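Local coordinates for protein 378aa long hypothetical citrate synthase (Sulfolobus tokodaii, PDB 1VGM) that is a hypothetical member of the citrate synthase family, a mainly helical protein with two chains in its assembly, at residues Val261-Asp266 with Ser306-Pro311. Numbering follows the deposited sequence.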
ATOM      1  N   VAL A 261     -19.580  15.484   3.389  1.00 11.93           N
ATOM      2  CA  VAL A 261     -20.879  14.922   3.745  1.00 12.79           C
ATOM      3  C   VAL A 261     -21.594  15.710   4.837  1.00 12.35           C
ATOM      4  O   VAL A 261     -22.801  15.913   4.758  1.00 16.10           O
ATOM      5  CB  VAL A 261     -20.763  13.431   4.179  1.00 13.68           C
ATOM      6  CG1 VAL A 261     -19.900  12.671   3.190  1.00 10.76           C
ATOM      7  CG2 VAL A 261     -20.193  13.325   5.588  1.00 17.80           C
ATOM      8  N   TYR A 262     -20.859  16.161   5.849  1.00 13.75           N
ATOM      9  CA  TYR A 262     -21.439  17.028   6.871  1.00 13.17           C
ATOM     10  C   TYR A 262     -21.750  18.431   6.349  1.00 14.69           C
ATOM     11  O   TYR A 262     -20.879  19.117   5.809  1.00 15.13           O
ATOM     12  CB  TYR A 262     -20.509  17.126   8.084  1.00 10.60           C
ATOM     13  CG  TYR A 262     -20.407  15.834   8.868  1.00 11.93           C
ATOM     14  CD1 TYR A 262     -19.176  15.224   9.082  1.00  8.56           C
ATOM     15  CD2 TYR A 262     -21.551  15.192   9.343  1.00  8.66           C
ATOM     16  CE1 TYR A 262     -19.085  14.012   9.738  1.00  6.98           C
ATOM     17  CE2 TYR A 262     -21.467  13.970  10.001  1.00  9.79           C
ATOM     18  CZ  TYR A 262     -20.231  13.385  10.193  1.00 11.08           C
ATOM     19  OH  TYR A 262     -20.135  12.161  10.826  1.00  6.73           O
ATOM     20  N   LYS A 263     -23.004  18.842   6.517  1.00 13.51           N
ATOM     21  CA  LYS A 263     -23.454  20.174   6.130  1.00 15.26           C
ATOM     22  C   LYS A 263     -23.833  20.947   7.388  1.00 15.14           C
ATOM     23  O   LYS A 263     -24.447  22.013   7.332  1.00 11.38           O
ATOM     24  CB  LYS A 263     -24.659  20.067   5.192  1.00 16.72           C
ATOM     25  CG  LYS A 263     -24.288  19.821   3.731  1.00 21.37           C
ATOM     26  CD  LYS A 263     -24.462  18.362   3.327  1.00 24.57           C
ATOM     27  CE  LYS A 263     -24.560  18.217   1.805  1.00 27.10           C
ATOM     28  NZ  LYS A 263     -23.375  18.778   1.078  1.00 26.43           N
ATOM     29  N   THR A 264     -23.444  20.382   8.525  1.00 14.69           N
ATOM     30  CA  THR A 264     -23.599  21.005   9.828  1.00 13.87           C
ATOM     31  C   THR A 264     -22.314  20.674  10.610  1.00 13.32           C
ATOM     32  O   THR A 264     -21.348  20.195  10.020  1.00 10.76           O
ATOM     33  CB  THR A 264     -24.847  20.429  10.534  1.00 14.62           C
ATOM     34  OG1 THR A 264     -25.024  21.065  11.804  1.00 15.90           O
ATOM     35  CG2 THR A 264     -24.699  18.922  10.723  1.00 15.60           C
ATOM     36  N   TYR A 265     -22.289  20.924  11.916  1.00 15.05           N
ATOM     37  CA  TYR A 265     -21.120  20.557  12.724  1.00 13.45           C
ATOM     38  C   TYR A 265     -20.866  19.036  12.646  1.00 14.31           C
ATOM     39  O   TYR A 265     -21.775  18.240  12.836  1.00 13.37           O
ATOM     40  CB  TYR A 265     -21.332  20.965  14.193  1.00 17.21           C
ATOM     41  CG  TYR A 265     -21.217  22.453  14.480  1.00 21.30           C
ATOM     42  CD1 TYR A 265     -22.292  23.314  14.244  1.00 23.78           C
ATOM     43  CD2 TYR A 265     -20.037  23.002  14.995  1.00 21.65           C
ATOM     44  CE1 TYR A 265     -22.197  24.681  14.515  1.00 25.73           C
ATOM     45  CE2 TYR A 265     -19.933  24.372  15.266  1.00 22.41           C
ATOM     46  CZ  TYR A 265     -21.018  25.204  15.023  1.00 24.17           C
ATOM     47  OH  TYR A 265     -20.937  26.558  15.298  1.00 27.98           O
ATOM     48  N   ASP A 266     -19.630  18.641  12.364  1.00  9.09           N
ATOM     49  CA  ASP A 266     -19.165  17.276  12.565  1.00  9.12           C
ATOM     50  C   ASP A 266     -19.416  16.837  14.010  1.00  7.19           C
ATOM     51  O   ASP A 266     -18.948  17.451  14.968  1.00  5.18           O
ATOM     52  CB  ASP A 266     -17.674  17.247  12.241  1.00  6.83           C
ATOM     53  CG  ASP A 266     -17.120  15.853  11.999  1.00  7.32           C
ATOM     54  OD1 ASP A 266     -17.627  14.900  12.610  1.00  8.33           O
ATOM     55  OD2 ASP A 266     -16.149  15.724  11.208  1.00  7.70           O
ATOM     56  N   SER A 306     -23.289  29.859   6.379  1.00 18.06           N
ATOM     57  CA  SER A 306     -24.388  30.022   5.441  1.00 21.37           C
ATOM     58  C   SER A 306     -24.150  29.211   4.169  1.00 22.75           C
ATOM     59  O   SER A 306     -25.083  28.946   3.409  1.00 25.41           O
ATOM     60  CB  SER A 306     -24.564  31.505   5.086  1.00 20.19           C
ATOM     61  OG  SER A 306     -23.689  31.890   4.041  1.00 22.07           O
ATOM     62  N   LYS A 307     -22.903  28.820   3.936  1.00 22.92           N
ATOM     63  CA  LYS A 307     -22.604  27.854   2.885  1.00 22.09           C
ATOM     64  C   LYS A 307     -22.472  26.440   3.447  1.00 19.10           C
ATOM     65  O   LYS A 307     -21.849  25.578   2.831  1.00 19.36           O
ATOM     66  CB  LYS A 307     -21.313  28.241   2.159  1.00 26.60           C
ATOM     67  CG  LYS A 307     -21.498  29.285   1.069  1.00 31.24           C
ATOM     68  CD  LYS A 307     -22.015  30.600   1.634  1.00 34.36           C
ATOM     69  CE  LYS A 307     -21.964  31.710   0.592  1.00 36.08           C
ATOM     70  NZ  LYS A 307     -20.579  31.922   0.071  1.00 37.72           N
ATOM     71  N   HIS A 308     -23.065  26.204   4.614  1.00 16.19           N
ATOM     72  CA  HIS A 308     -23.060  24.873   5.222  1.00 18.03           C
ATOM     73  C   HIS A 308     -21.636  24.352   5.384  1.00 15.79           C
ATOM     74  O   HIS A 308     -21.362  23.170   5.174  1.00 17.17           O
ATOM     75  CB  HIS A 308     -23.878  23.895   4.369  1.00 20.38           C
ATOM     76  CG  HIS A 308     -25.357  24.080   4.501  1.00 26.53           C
ATOM     77  ND1 HIS A 308     -26.002  25.225   4.093  1.00 31.59           N
ATOM     78  CD2 HIS A 308     -26.311  23.285   5.044  1.00 27.78           C
ATOM     79  CE1 HIS A 308     -27.289  25.133   4.382  1.00 30.47           C
ATOM     80  NE2 HIS A 308     -27.501  23.965   4.960  1.00 33.23           N
ATOM     81  N   ILE A 309     -20.734  25.251   5.758  1.00 15.51           N
ATOM     82  CA  ILE A 309     -19.356  24.893   6.038  1.00 14.53           C
ATOM     83  C   ILE A 309     -19.092  25.129   7.519  1.00 13.92           C
ATOM     84  O   ILE A 309     -19.276  26.238   8.021  1.00 13.50           O
ATOM     85  CB  ILE A 309     -18.394  25.737   5.162  1.00 13.95           C
ATOM     86  CG1 ILE A 309     -18.468  25.244   3.714  1.00 13.12           C
ATOM     87  CG2 ILE A 309     -16.966  25.635   5.679  1.00 12.58           C
ATOM     88  CD1 ILE A 309     -17.886  26.208   2.682  1.00 18.61           C
ATOM     89  N   TYR A 310     -18.683  24.075   8.217  1.00 10.93           N
ATOM     90  CA  TYR A 310     -18.602  24.105   9.675  1.00 12.78           C
ATOM     91  C   TYR A 310     -17.319  23.434  10.153  1.00 10.96           C
ATOM     92  O   TYR A 310     -16.608  22.809   9.359  1.00 11.09           O
ATOM     93  CB  TYR A 310     -19.811  23.396  10.287  1.00 11.65           C
ATOM     94  CG  TYR A 310     -21.091  24.201  10.222  1.00 16.27           C
ATOM     95  CD1 TYR A 310     -21.936  24.106   9.120  1.00 15.50           C
ATOM     96  CD2 TYR A 310     -21.447  25.074  11.253  1.00 13.26           C
ATOM     97  CE1 TYR A 310     -23.103  24.858   9.036  1.00 14.80           C
ATOM     98  CE2 TYR A 310     -22.614  25.833  11.180  1.00 16.83           C
ATOM     99  CZ  TYR A 310     -23.435  25.717  10.064  1.00 17.27           C
ATOM    100  OH  TYR A 310     -24.584  26.461   9.964  1.00 19.20           O
ATOM    101  N   PRO A 311     -17.007  23.557  11.460  1.00 10.45           N
ATOM    102  CA  PRO A 311     -15.869  22.831  12.037  1.00  9.38           C
ATOM    103  C   PRO A 311     -15.995  21.342  11.746  1.00  9.59           C
ATOM    104  O   PRO A 311     -17.050  20.753  11.960  1.00 10.99           O
ATOM    105  CB  PRO A 311     -15.973  23.122  13.534  1.00 12.92           C
ATOM    106  CG  PRO A 311     -16.775  24.397  13.621  1.00 11.95           C
ATOM    107  CD  PRO A 311     -17.755  24.302  12.491  1.00  9.97           C
TER
HETATM  108  O   HOH W   1     -19.547  21.427   4.694  1.00 15.67           O
HETATM  109  O   HOH W   2     -18.446  19.732   9.428  1.00  8.12           O
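Over one face of the Y265 ring lies the rim of Y310, whose CD2 stands 3.4 Å from Y265 CE1; the pair is oblique, planes inclined at 45° and centroids 4.9 Å apart. P311 meets the same ring obliquely, from Y310's side, its CD 3.5 Å from Y265 CE2. With chi1 of -74°, Y265 has CG anti to its carbonyl carbon, which carries the ring across to Y310 and P311. The Y262 ring has V261 CG2 over one face and D266 CA over the opposite, both offset toward the rim. The Y310 ring also rests on backbone, CD1 approaching T264 CA at 3.6 Å, while the H308 ring brings CD2 to 3.2 Å from K263 O, again at a slant. Both segments are loops of this largely helical citrate synthase fold: 261-266 leads into helix 267-280, with D266 as N-cap, and 306-311 links helix 284-304 to helix 314-323. H308, at positive phi (55°), is the C-prime residue of the Schellman motif that ends helix 284-304. Polar contact is mostly water-mediated. One water lies between Y262 O and H308 O, within hydrogen-bonding distance of both, another donates to T264 O and P311 O, and the direct bond from D266 N to P311 O is weak at 3.4 Å. The D266 carboxylate forms a salt bridge with R268 through OD2, whereas Y262 turns its hydroxyl away from 306-311 to hydrogen-bond H184.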